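PDB 2OO2: DUF357 domain-containing protein, which is of unknown function but folds as a small three-helix bundle with a two-stranded antiparallel sheet and assembles as a pair of subunits. Local coordinates for residues G27-G30 against F31-I35; R8-T11 against L12-E16; E19-V22 against K23-E26; L51-A54 against F55-V58. All blocks are in the same frame, centred on the assembly; numbering follows the deposited sequence.

Contact 1: G27-G30 against F31-I35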
loop_
_atom_site.group_PDB
_atom_site.type_symbol
_atom_site.label_atom_id
_atom_site.label_comp_id
_atom_site.label_asym_id
_atom_site.label_seq_id
_atom_site.Cartn_x
_atom_site.Cartn_y
_atom_site.Cartn_z
ATOM N N GLY A 27 13.048 6.103 -13.899
ATOM C CA GLY A 27 13.708 6.907 -12.876
ATOM C C GLY A 27 14.632 6.165 -11.934
ATOM O O GLY A 27 15.398 5.278 -12.354
ATOM N N ASP A 28 14.559 6.553 -10.657
ATOM C CA ASP A 28 15.373 5.980 -9.585
ATOM C C ASP A 28 15.283 4.457 -9.538
ATOM O O ASP A 28 14.180 3.884 -9.388
ATOM C CB ASP A 28 14.945 6.557 -8.238
ATOM C CG ASP A 28 15.825 6.080 -7.095
ATOM O OD1 ASP A 28 16.853 6.744 -6.823
ATOM O OD2 ASP A 28 15.515 5.031 -6.482
ATOM N N GLU A 29 16.450 3.819 -9.639
ATOM C CA GLU A 29 16.538 2.360 -9.777
ATOM C C GLU A 29 16.073 1.554 -8.556
ATOM O O GLU A 29 15.544 0.453 -8.717
ATOM C CB GLU A 29 17.931 1.930 -10.251
ATOM C CG GLU A 29 18.279 2.491 -11.673
ATOM C CD GLU A 29 17.448 1.847 -12.841
ATOM O OE1 GLU A 29 16.190 1.808 -12.765
ATOM O OE2 GLU A 29 18.059 1.387 -13.846
ATOM N N GLY A 30 16.224 2.119 -7.361
ATOM C CA GLY A 30 15.709 1.507 -6.136
ATOM C C GLY A 30 14.180 1.472 -6.102
ATOM O O GLY A 30 13.579 0.416 -5.777
ATOM N N PHE A 31 13.562 2.623 -6.400
ATOM C CA PHE A 31 12.108 2.745 -6.601
ATOM C C PHE A 31 11.642 1.750 -7.625
ATOM O O PHE A 31 10.731 0.959 -7.354
ATOM C CB PHE A 31 11.714 4.145 -7.029
ATOM C CG PHE A 31 11.459 5.066 -5.881
ATOM C CD1 PHE A 31 10.161 5.369 -5.502
ATOM C CD2 PHE A 31 12.533 5.652 -5.184
ATOM C CE1 PHE A 31 9.895 6.204 -4.451
ATOM C CE2 PHE A 31 12.287 6.511 -4.102
ATOM C CZ PHE A 31 10.939 6.790 -3.741
ATOM N N MET A 32 12.311 1.743 -8.780
ATOM C CA MET A 32 11.957 0.794 -9.852
ATOM C C MET A 32 12.159 -0.658 -9.422
ATOM O O MET A 32 11.324 -1.516 -9.772
ATOM C CB MET A 32 12.684 1.059 -11.167
ATOM C CG MET A 32 12.270 2.369 -11.872
ATOM S SD MET A 32 10.554 2.475 -12.460
ATOM C CE MET A 32 10.627 1.553 -13.949
ATOM N N ARG A 33 13.206 -0.940 -8.644
ATOM C CA ARG A 33 13.428 -2.332 -8.212
ATOM C C ARG A 33 12.355 -2.787 -7.206
ATOM O O ARG A 33 11.855 -3.940 -7.319
ATOM C CB ARG A 33 14.846 -2.584 -7.646
ATOM C CG ARG A 33 16.051 -2.255 -8.638
ATOM C CD ARG A 33 16.241 -3.193 -9.852
ATOM N NE ARG A 33 17.147 -2.597 -10.869
ATOM C CZ ARG A 33 16.762 -2.029 -12.021
ATOM N NH1 ARG A 33 15.472 -1.950 -12.367
ATOM N NH2 ARG A 33 17.680 -1.530 -12.841
ATOM N N ASN A 34 11.984 -1.891 -6.268
ATOM C CA ASN A 34 10.873 -2.135 -5.327
ATOM C C ASN A 34 9.565 -2.458 -6.023
ATOM O O ASN A 34 8.820 -3.495 -5.664
ATOM C CB ASN A 34 10.727 -0.939 -4.366
ATOM C CG ASN A 34 11.896 -0.842 -3.370
ATOM O OD1 ASN A 34 12.751 -1.708 -3.335
ATOM N ND2 ASN A 34 11.944 0.220 -2.603
ATOM N N ILE A 35 9.240 -1.626 -6.998
ATOM C CA ILE A 35 8.057 -1.837 -7.869
ATOM C C ILE A 35 7.959 -3.289 -8.473
ATOM O O ILE A 35 6.948 -4.043 -8.236
ATOM C CB ILE A 35 7.796 -0.690 -8.926
ATOM C CG1 ILE A 35 7.644 0.670 -8.210
ATOM C CG2 ILE A 35 6.484 -0.989 -9.724
ATOM C CD1 ILE A 35 7.751 1.918 -9.159
#

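Contact 2: R8-T11 against L12-E16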
loop_
_atom_site.group_PDB
_atom_site.type_symbol
_atom_site.label_atom_id
_atom_site.label_comp_id
_atom_site.label_asym_id
_atom_site.label_seq_id
_atom_site.Cartn_x
_atom_site.Cartn_y
_atom_site.Cartn_z
ATOM N N ARG A 8 -9.717 -11.302 -5.329
ATOM C CA ARG A 8 -9.248 -11.745 -6.625
ATOM C C ARG A 8 -9.500 -10.728 -7.700
ATOM O O ARG A 8 -8.562 -10.431 -8.456
ATOM C CB ARG A 8 -9.966 -13.033 -7.073
ATOM C CG ARG A 8 -9.328 -14.256 -6.595
ATOM C CD ARG A 8 -9.826 -15.445 -7.415
ATOM N NE ARG A 8 -10.019 -16.577 -6.507
ATOM C CZ ARG A 8 -11.214 -17.026 -6.109
ATOM N NH1 ARG A 8 -12.345 -16.452 -6.550
ATOM N NH2 ARG A 8 -11.284 -18.066 -5.266
ATOM N N ARG A 9 -10.723 -10.182 -7.787
ATOM C CA ARG A 9 -11.066 -9.239 -8.858
ATOM C C ARG A 9 -10.153 -7.985 -8.737
ATOM O O ARG A 9 -9.666 -7.522 -9.741
ATOM C CB ARG A 9 -12.509 -8.744 -8.830
ATOM C CG ARG A 9 -13.504 -9.868 -9.143
ATOM C CD ARG A 9 -14.706 -9.423 -9.980
ATOM N NE ARG A 9 -15.625 -10.560 -10.070
ATOM C CZ ARG A 9 -16.798 -10.633 -9.442
ATOM N NH1 ARG A 9 -17.232 -9.609 -8.694
ATOM N NH2 ARG A 9 -17.550 -11.727 -9.576
ATOM N N GLU A 10 -10.019 -7.453 -7.529
ATOM C CA GLU A 10 -9.254 -6.172 -7.297
ATOM C C GLU A 10 -7.758 -6.367 -7.517
ATOM O O GLU A 10 -7.032 -5.434 -7.958
ATOM C CB GLU A 10 -9.478 -5.659 -5.870
ATOM C CG GLU A 10 -10.803 -4.948 -5.581
ATOM C CD GLU A 10 -10.934 -3.633 -6.356
ATOM O OE1 GLU A 10 -10.180 -2.630 -6.072
ATOM O OE2 GLU A 10 -11.784 -3.624 -7.270
ATOM N N THR A 11 -7.247 -7.511 -7.057
ATOM C CA THR A 11 -5.811 -7.830 -7.229
ATOM C C THR A 11 -5.450 -7.951 -8.692
ATOM O O THR A 11 -4.462 -7.323 -9.204
ATOM C CB THR A 11 -5.371 -9.119 -6.415
ATOM O OG1 THR A 11 -5.715 -8.918 -5.042
ATOM C CG2 THR A 11 -3.832 -9.334 -6.583
ATOM N N LEU A 12 -6.227 -8.767 -9.410
ATOM C CA LEU A 12 -6.002 -8.892 -10.864
ATOM C C LEU A 12 -6.104 -7.566 -11.625
ATOM O O LEU A 12 -5.334 -7.349 -12.571
ATOM C CB LEU A 12 -7.046 -9.851 -11.456
ATOM C CG LEU A 12 -6.646 -11.294 -11.316
ATOM C CD1 LEU A 12 -7.967 -12.227 -11.535
ATOM C CD2 LEU A 12 -5.588 -11.645 -12.308
ATOM N N LYS A 13 -7.036 -6.707 -11.221
ATOM C CA LYS A 13 -7.404 -5.510 -11.942
ATOM C C LYS A 13 -6.151 -4.598 -11.805
ATOM O O LYS A 13 -5.596 -4.115 -12.785
ATOM C CB LYS A 13 -8.525 -4.814 -11.193
ATOM C CG LYS A 13 -8.952 -3.445 -11.754
ATOM C CD LYS A 13 -9.714 -2.589 -10.775
ATOM C CE LYS A 13 -11.101 -3.178 -10.500
ATOM N NZ LYS A 13 -11.996 -2.397 -9.524
ATOM N N TRP A 14 -5.691 -4.500 -10.588
ATOM C CA TRP A 14 -4.595 -3.526 -10.272
ATOM C C TRP A 14 -3.252 -4.060 -10.720
ATOM O O TRP A 14 -2.239 -3.285 -11.000
ATOM C CB TRP A 14 -4.694 -3.285 -8.805
ATOM C CG TRP A 14 -5.773 -2.312 -8.483
ATOM C CD1 TRP A 14 -6.865 -2.517 -7.695
ATOM C CD2 TRP A 14 -5.850 -0.959 -8.929
ATOM N NE1 TRP A 14 -7.640 -1.392 -7.639
ATOM C CE2 TRP A 14 -7.002 -0.401 -8.369
ATOM C CE3 TRP A 14 -5.019 -0.150 -9.763
ATOM C CZ2 TRP A 14 -7.397 0.910 -8.635
ATOM C CZ3 TRP A 14 -5.404 1.151 -10.018
ATOM C CH2 TRP A 14 -6.564 1.684 -9.457
ATOM N N LEU A 15 -3.146 -5.367 -10.746
ATOM C CA LEU A 15 -1.984 -6.029 -11.239
ATOM C C LEU A 15 -1.885 -5.943 -12.747
ATOM O O LEU A 15 -0.838 -5.628 -13.266
ATOM C CB LEU A 15 -1.897 -7.462 -10.743
ATOM C CG LEU A 15 -0.709 -8.355 -10.902
ATOM C CD1 LEU A 15 0.568 -7.851 -10.251
ATOM C CD2 LEU A 15 -1.097 -9.659 -10.199
ATOM N N GLU A 16 -2.970 -6.183 -13.478
ATOM C CA GLU A 16 -2.898 -6.000 -14.919
ATOM C C GLU A 16 -2.604 -4.505 -15.282
ATOM O O GLU A 16 -1.894 -4.248 -16.228
ATOM C CB GLU A 16 -4.164 -6.442 -15.561
ATOM C CG GLU A 16 -4.451 -7.898 -15.273
ATOM C CD GLU A 16 -5.884 -8.303 -15.732
ATOM O OE1 GLU A 16 -6.735 -7.418 -16.064
ATOM O OE2 GLU A 16 -6.130 -9.532 -15.748
#

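Contact 3: E19-V22 against K23-E26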
loop_
_atom_site.group_PDB
_atom_site.type_symbol
_atom_site.label_atom_id
_atom_site.label_comp_id
_atom_site.label_asym_id
_atom_site.label_seq_id
_atom_site.Cartn_x
_atom_site.Cartn_y
_atom_site.Cartn_z
ATOM N N GLU A 19 1.347 -3.753 -14.471
ATOM C CA GLU A 19 2.222 -4.482 -15.423
ATOM C C GLU A 19 2.361 -3.660 -16.700
ATOM O O GLU A 19 3.420 -3.616 -17.306
ATOM C CB GLU A 19 1.666 -5.924 -15.662
ATOM C CG GLU A 19 2.036 -6.832 -14.512
ATOM C CD GLU A 19 1.354 -8.229 -14.558
ATOM O OE1 GLU A 19 0.368 -8.374 -15.304
ATOM O OE2 GLU A 19 1.853 -9.155 -13.881
ATOM N N GLU A 20 1.315 -2.957 -17.080
ATOM C CA GLU A 20 1.418 -1.964 -18.182
ATOM C C GLU A 20 2.056 -0.656 -17.715
ATOM O O GLU A 20 2.867 -0.083 -18.423
ATOM C CB GLU A 20 0.065 -1.658 -18.804
ATOM C CG GLU A 20 -0.506 -2.821 -19.541
ATOM C CD GLU A 20 0.450 -3.373 -20.609
ATOM O OE1 GLU A 20 1.111 -2.577 -21.362
ATOM O OE2 GLU A 20 0.538 -4.618 -20.679
ATOM N N ARG A 21 1.672 -0.186 -16.541
ATOM C CA ARG A 21 2.031 1.140 -16.087
ATOM C C ARG A 21 3.543 1.248 -15.894
ATOM O O ARG A 21 4.147 2.310 -16.197
ATOM C CB ARG A 21 1.318 1.446 -14.769
ATOM C CG ARG A 21 1.360 2.903 -14.309
ATOM C CD ARG A 21 0.518 3.795 -15.222
ATOM N NE ARG A 21 0.349 5.085 -14.621
ATOM C CZ ARG A 21 1.030 6.159 -15.034
ATOM N NH1 ARG A 21 0.829 7.325 -14.430
ATOM N NH2 ARG A 21 1.835 6.076 -16.083
ATOM N N VAL A 22 4.139 0.168 -15.374
ATOM C CA VAL A 22 5.589 0.175 -15.011
ATOM C C VAL A 22 6.438 0.452 -16.256
ATOM O O VAL A 22 7.531 1.069 -16.208
ATOM C CB VAL A 22 5.933 -1.147 -14.253
ATOM C CG1 VAL A 22 6.084 -2.324 -15.194
ATOM C CG2 VAL A 22 7.164 -0.961 -13.344
ATOM N N LYS A 23 5.873 0.052 -17.395
ATOM C CA LYS A 23 6.503 0.194 -18.699
ATOM C C LYS A 23 6.509 1.628 -19.222
ATOM O O LYS A 23 7.265 1.958 -20.124
ATOM C CB LYS A 23 5.889 -0.784 -19.722
ATOM C CG LYS A 23 6.457 -2.213 -19.566
ATOM C CD LYS A 23 6.604 -2.901 -20.935
ATOM C CE LYS A 23 7.096 -4.374 -20.865
ATOM N NZ LYS A 23 7.398 -4.945 -22.291
ATOM N N GLU A 24 5.675 2.473 -18.636
ATOM C CA GLU A 24 5.502 3.857 -19.070
ATOM C C GLU A 24 6.314 4.861 -18.271
ATOM O O GLU A 24 6.307 6.042 -18.585
ATOM C CB GLU A 24 4.009 4.255 -19.002
ATOM C CG GLU A 24 3.125 3.389 -19.886
ATOM C CD GLU A 24 1.676 3.499 -19.534
ATOM O OE1 GLU A 24 1.313 4.387 -18.727
ATOM O OE2 GLU A 24 0.892 2.682 -20.077
ATOM N N ILE A 25 6.996 4.405 -17.227
ATOM C CA ILE A 25 7.650 5.332 -16.312
ATOM C C ILE A 25 9.152 5.010 -16.181
ATOM O O ILE A 25 9.593 3.882 -16.417
ATOM C CB ILE A 25 6.974 5.294 -14.937
ATOM C CG1 ILE A 25 7.140 3.923 -14.314
ATOM C CG2 ILE A 25 5.467 5.621 -15.053
ATOM C CD1 ILE A 25 7.220 3.993 -12.849
ATOM N N GLU A 26 9.948 6.000 -15.830
ATOM C CA GLU A 26 11.356 5.720 -15.616
ATOM C C GLU A 26 11.898 6.508 -14.423
ATOM O O GLU A 26 11.257 7.451 -13.961
ATOM C CB GLU A 26 12.127 6.029 -16.893
ATOM C CG GLU A 26 11.797 7.395 -17.438
ATOM C CD GLU A 26 12.675 7.809 -18.620
ATOM O OE1 GLU A 26 13.178 6.924 -19.344
ATOM O OE2 GLU A 26 12.848 9.039 -18.817
#

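Contact 4: L51-A54 against F55-V58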
loop_
_atom_site.group_PDB
_atom_site.type_symbol
_atom_site.label_atom_id
_atom_site.label_comp_id
_atom_site.label_asym_id
_atom_site.label_seq_id
_atom_site.Cartn_x
_atom_site.Cartn_y
_atom_site.Cartn_z
ATOM N N LEU A 51 -4.379 -14.708 -1.168
ATOM C CA LEU A 51 -5.049 -13.453 -1.637
ATOM C C LEU A 51 -4.713 -12.205 -0.841
ATOM O O LEU A 51 -4.425 -11.112 -1.478
ATOM C CB LEU A 51 -6.570 -13.640 -1.743
ATOM C CG LEU A 51 -6.945 -14.688 -2.772
ATOM C CD1 LEU A 51 -8.487 -14.833 -2.732
ATOM C CD2 LEU A 51 -6.507 -14.345 -4.162
ATOM N N VAL A 52 -4.635 -12.340 0.485
ATOM C CA VAL A 52 -4.352 -11.156 1.323
ATOM C C VAL A 52 -2.932 -10.672 0.965
ATOM O O VAL A 52 -2.710 -9.429 0.743
ATOM C CB VAL A 52 -4.353 -11.466 2.811
ATOM C CG1 VAL A 52 -4.174 -10.257 3.610
ATOM C CG2 VAL A 52 -5.756 -12.019 3.234
ATOM N N ARG A 53 -1.972 -11.610 0.924
ATOM C CA ARG A 53 -0.545 -11.146 0.612
ATOM C C ARG A 53 -0.516 -10.723 -0.842
ATOM O O ARG A 53 0.186 -9.724 -1.212
ATOM C CB ARG A 53 0.519 -12.203 0.889
ATOM C CG ARG A 53 0.635 -12.715 2.320
ATOM C CD ARG A 53 1.235 -11.736 3.313
ATOM N NE ARG A 53 0.181 -10.975 4.015
ATOM C CZ ARG A 53 0.331 -10.324 5.166
ATOM N NH1 ARG A 53 -0.700 -9.670 5.676
ATOM N NH2 ARG A 53 1.506 -10.322 5.800
ATOM N N ALA A 54 -1.270 -11.382 -1.712
ATOM C CA ALA A 54 -1.268 -10.946 -3.103
ATOM C C ALA A 54 -1.751 -9.510 -3.224
ATOM O O ALA A 54 -1.143 -8.736 -3.950
ATOM C CB ALA A 54 -2.061 -11.803 -4.028
ATOM N N PHE A 55 -2.882 -9.186 -2.593
ATOM C CA PHE A 55 -3.395 -7.828 -2.637
ATOM C C PHE A 55 -2.447 -6.841 -1.948
ATOM O O PHE A 55 -2.132 -5.714 -2.501
ATOM C CB PHE A 55 -4.752 -7.737 -2.013
ATOM C CG PHE A 55 -5.412 -6.393 -2.089
ATOM C CD1 PHE A 55 -5.819 -5.823 -3.289
ATOM C CD2 PHE A 55 -5.681 -5.727 -0.857
ATOM C CE1 PHE A 55 -6.505 -4.607 -3.289
ATOM C CE2 PHE A 55 -6.465 -4.505 -0.860
ATOM C CZ PHE A 55 -6.830 -3.964 -2.101
ATOM N N GLU A 56 -1.936 -7.230 -0.781
ATOM C CA GLU A 56 -1.027 -6.406 -0.007
ATOM C C GLU A 56 0.146 -6.015 -0.922
ATOM O O GLU A 56 0.588 -4.793 -0.944
ATOM C CB GLU A 56 -0.523 -7.234 1.152
ATOM C CG GLU A 56 0.266 -6.411 2.196
ATOM C CD GLU A 56 0.904 -7.243 3.299
ATOM O OE1 GLU A 56 1.308 -8.392 3.116
ATOM O OE2 GLU A 56 1.014 -6.718 4.384
ATOM N N CYS A 57 0.709 -6.969 -1.663
ATOM C CA CYS A 57 1.935 -6.608 -2.552
ATOM C C CYS A 57 1.557 -5.688 -3.704
ATOM O O CYS A 57 2.402 -4.676 -4.023
ATOM C CB CYS A 57 2.725 -7.876 -3.008
ATOM S SG CYS A 57 3.447 -8.797 -1.717
ATOM N N VAL A 58 0.388 -5.822 -4.356
ATOM C CA VAL A 58 -0.060 -4.939 -5.448
ATOM C C VAL A 58 -0.208 -3.451 -4.970
ATOM O O VAL A 58 0.301 -2.479 -5.665
ATOM C CB VAL A 58 -1.254 -5.476 -6.298
ATOM C CG1 VAL A 58 -2.583 -5.103 -5.689
ATOM C CG2 VAL A 58 -1.138 -4.864 -7.751
#

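Contact 1: G27-G30 against F31-I35
The ring of Phe-31 receives the carboxylate of Asp-28 at its edge: OD2 of Asp-28 lies in the ring plane, 3.3 Å from CD2 of Phe-31, and the carboxylate stands almost perpendicular to the ring, at 89°. Beyond the two segments, the same ring meets Trp-64 of helix 51-70 edge-to-face and packs on Val-71 of the second subunit. The guanidinium of Arg-33 has CB of Glu-29 over one face, toward the rim. The side chains of Glu-29 and Arg-33 both bend at chi2, which brings OE2 of Glu-29 to 3.1 Å from NH2 of Arg-33 in a salt bridge on the exposed side. OD2 of Asp-28 serves two amides. Its anti lone pair takes N of Phe-31 at 3.1 Å in a nearly straight bond (171°), and N of Gly-30 adds a weak one. CG of Asp-28 points opposite the backbone N (chi1 -176°), which brings OD2 within reach of both amides. With an alanine in place of Asp-28, the amides of Phe-31 and Gly-30 would probably lose their side-chain acceptor and the first turn would be less firmly closed. The backbone O of Asp-28 accepts N of Met-32 at 2.9 Å, and CG of Met-32 sits 3.5 Å from that oxygen. Asp-28 is thus a classic N-cap, opening helix 29-47 directly after strand 25-27.

Contact 2: R8-T11 against L12-E16
Glu-10 spreads its carboxylate between two neighbours on the next turn of helix 3-21, Lys-13 and Trp-14. OE2 of Glu-10 meets NZ of Lys-13 at 2.6 Å on its syn side, a short salt bridge between side chains that run alongside each other. OE1 takes NE1 of Trp-14 at 3.2 Å; the oxygen lies close to the indole plane, at the ring edge, yet the donor arrives from above the carboxylate plane and the bond is bent to 141°. A fold in the glutamate chain at chi2 (-65°) carries the carboxylate along the helix to both. CD of Lys-13 lies over the rim of one indole face. The backbone positions these groups: N of Trp-14 bonds to O of Glu-10 at 3.1 Å, and N of Lys-13 to O of Arg-9 at 3.1 Å. Further out, Trp-62 meets the indole edge-to-face and donates NE1 to O of Trp-14, while Arg-17 adds a cation-pi contact. On the bundle side, OG1 of Thr-11 bonds to O of Leu-7. Glu-10 OE1 also forms a salt bridge with Arg-53 NH1 of the second subunit, so this carboxylate, with two cations and an indole N-H about it, is likely to stay ionised.

Contact 3: E19-V22 against K23-E26
Ile-25 packs back against the turn that leads into it, and here the contact is close: CG1 of Ile-25 rests 3.4 Å from O of Val-22, and CG2 lies 3.8 Å from NH2 of Arg-21. CG1 sits between the backbone N and the carbonyl carbon (chi1 64°), which directs it at the Val-22 carbonyl. The buried side chain also reaches Met-32 and Leu-65, while Val-22 packs on Ile-35, so the turn is pinned to helices 29-47 and 51-70. Two backbone bonds with a spacing of three residues shape the bend: N of Glu-24 to O of Arg-21 at 2.9 Å, and N of Lys-23 to O of Glu-20 at 3.2 Å. Each donor stands well above the carbonyl plane of its acceptor. The outer side is looser and polar. Lys-23 runs outward, and OE1 of Glu-20 remains 5.4 Å from OE2 of Glu-24. Between the two regions Arg-21, kinked at chi2, crosses Glu-24 at about a right angle. Its NH2 forms a salt bridge with OE1 of Glu-24 at 3.2 Å, on the anti side and through a bent bond (135°), with the flat groups turned 45° to each other. NH1 of Arg-21 makes a second salt bridge to Glu-76 of strand 74-76. One guanidinium therefore joins the turn after helix 3-21 to the C-terminal strand, and its charge probably balances those of Glu-24 and Glu-76.

Contact 4: L51-A54 against F55-V58
The carbonyl oxygen of Ala-54 is shared by two partners: N of Val-58, one turn on, in a weak bond of 3.3 Å, and OG of Ser-42, reaching over from helix 29-47. The preceding carbonyls are gripped more closely. N of Phe-55 meets O of Leu-51 at 2.7 Å, and the bonds from N of Glu-56 to O of Val-52 and from N of Cys-57 to O of Arg-53 are similarly short. This is the opening of helix 51-70, the last helix of the three-helix bundle. Leu-51 and Phe-55 pack on Leu-7 of helix 3-21, and Cys-57 and Val-58 on Ser-42. Val-52 meets Glu-6, and Glu-56 meets Phe-55, of the second subunit, which Leu-51 and Phe-55 reach too. Arg-53 and Glu-56 lie alongside each other, pointing the same way. The carboxylate sits over the guanidinium rather than at its N-H edge: CD of Glu-56 is above the centre of one face, with the planes 48° apart. OE1 of Glu-56, 3.0 Å from NE of Arg-53, lies well out of the guanidinium plane, so the salt bridge is held by charge alone, with no N-H aimed at the oxygen. Bends at chi2 and chi3 (94°) of Arg-53 lay its flat end beneath the extended glutamate. NH1 of Arg-53 forms a further salt bridge with OE1 of Glu-10 of the second subunit. A leucine in place of Arg-53 would probably leave two carboxylates, that of Glu-56 and that of Glu-10 of the second subunit, without this shared cation.

How the contacts relate
From the N terminus, contact 2 lies within helix 3-21, contact 3 turns that helix into strand 25-27, contact 1 starts helix 29-47, and contact 4 starts helix 51-70. Each is local, so none closes a long loop and none nests in or crosses another. Contacts 3 and 1 adjoin in sequence and also touch: CG2 of Ile-35 packs 3.7 Å from CG2 of Val-22, where helix 29-47 lies back along helix 3-21. Contacts 2 and 4, centres 10 Å apart, join the first and last helices, with Thr-11 OG1 3.4 Å from Phe-55 CB. Both of these also reach the second subunit.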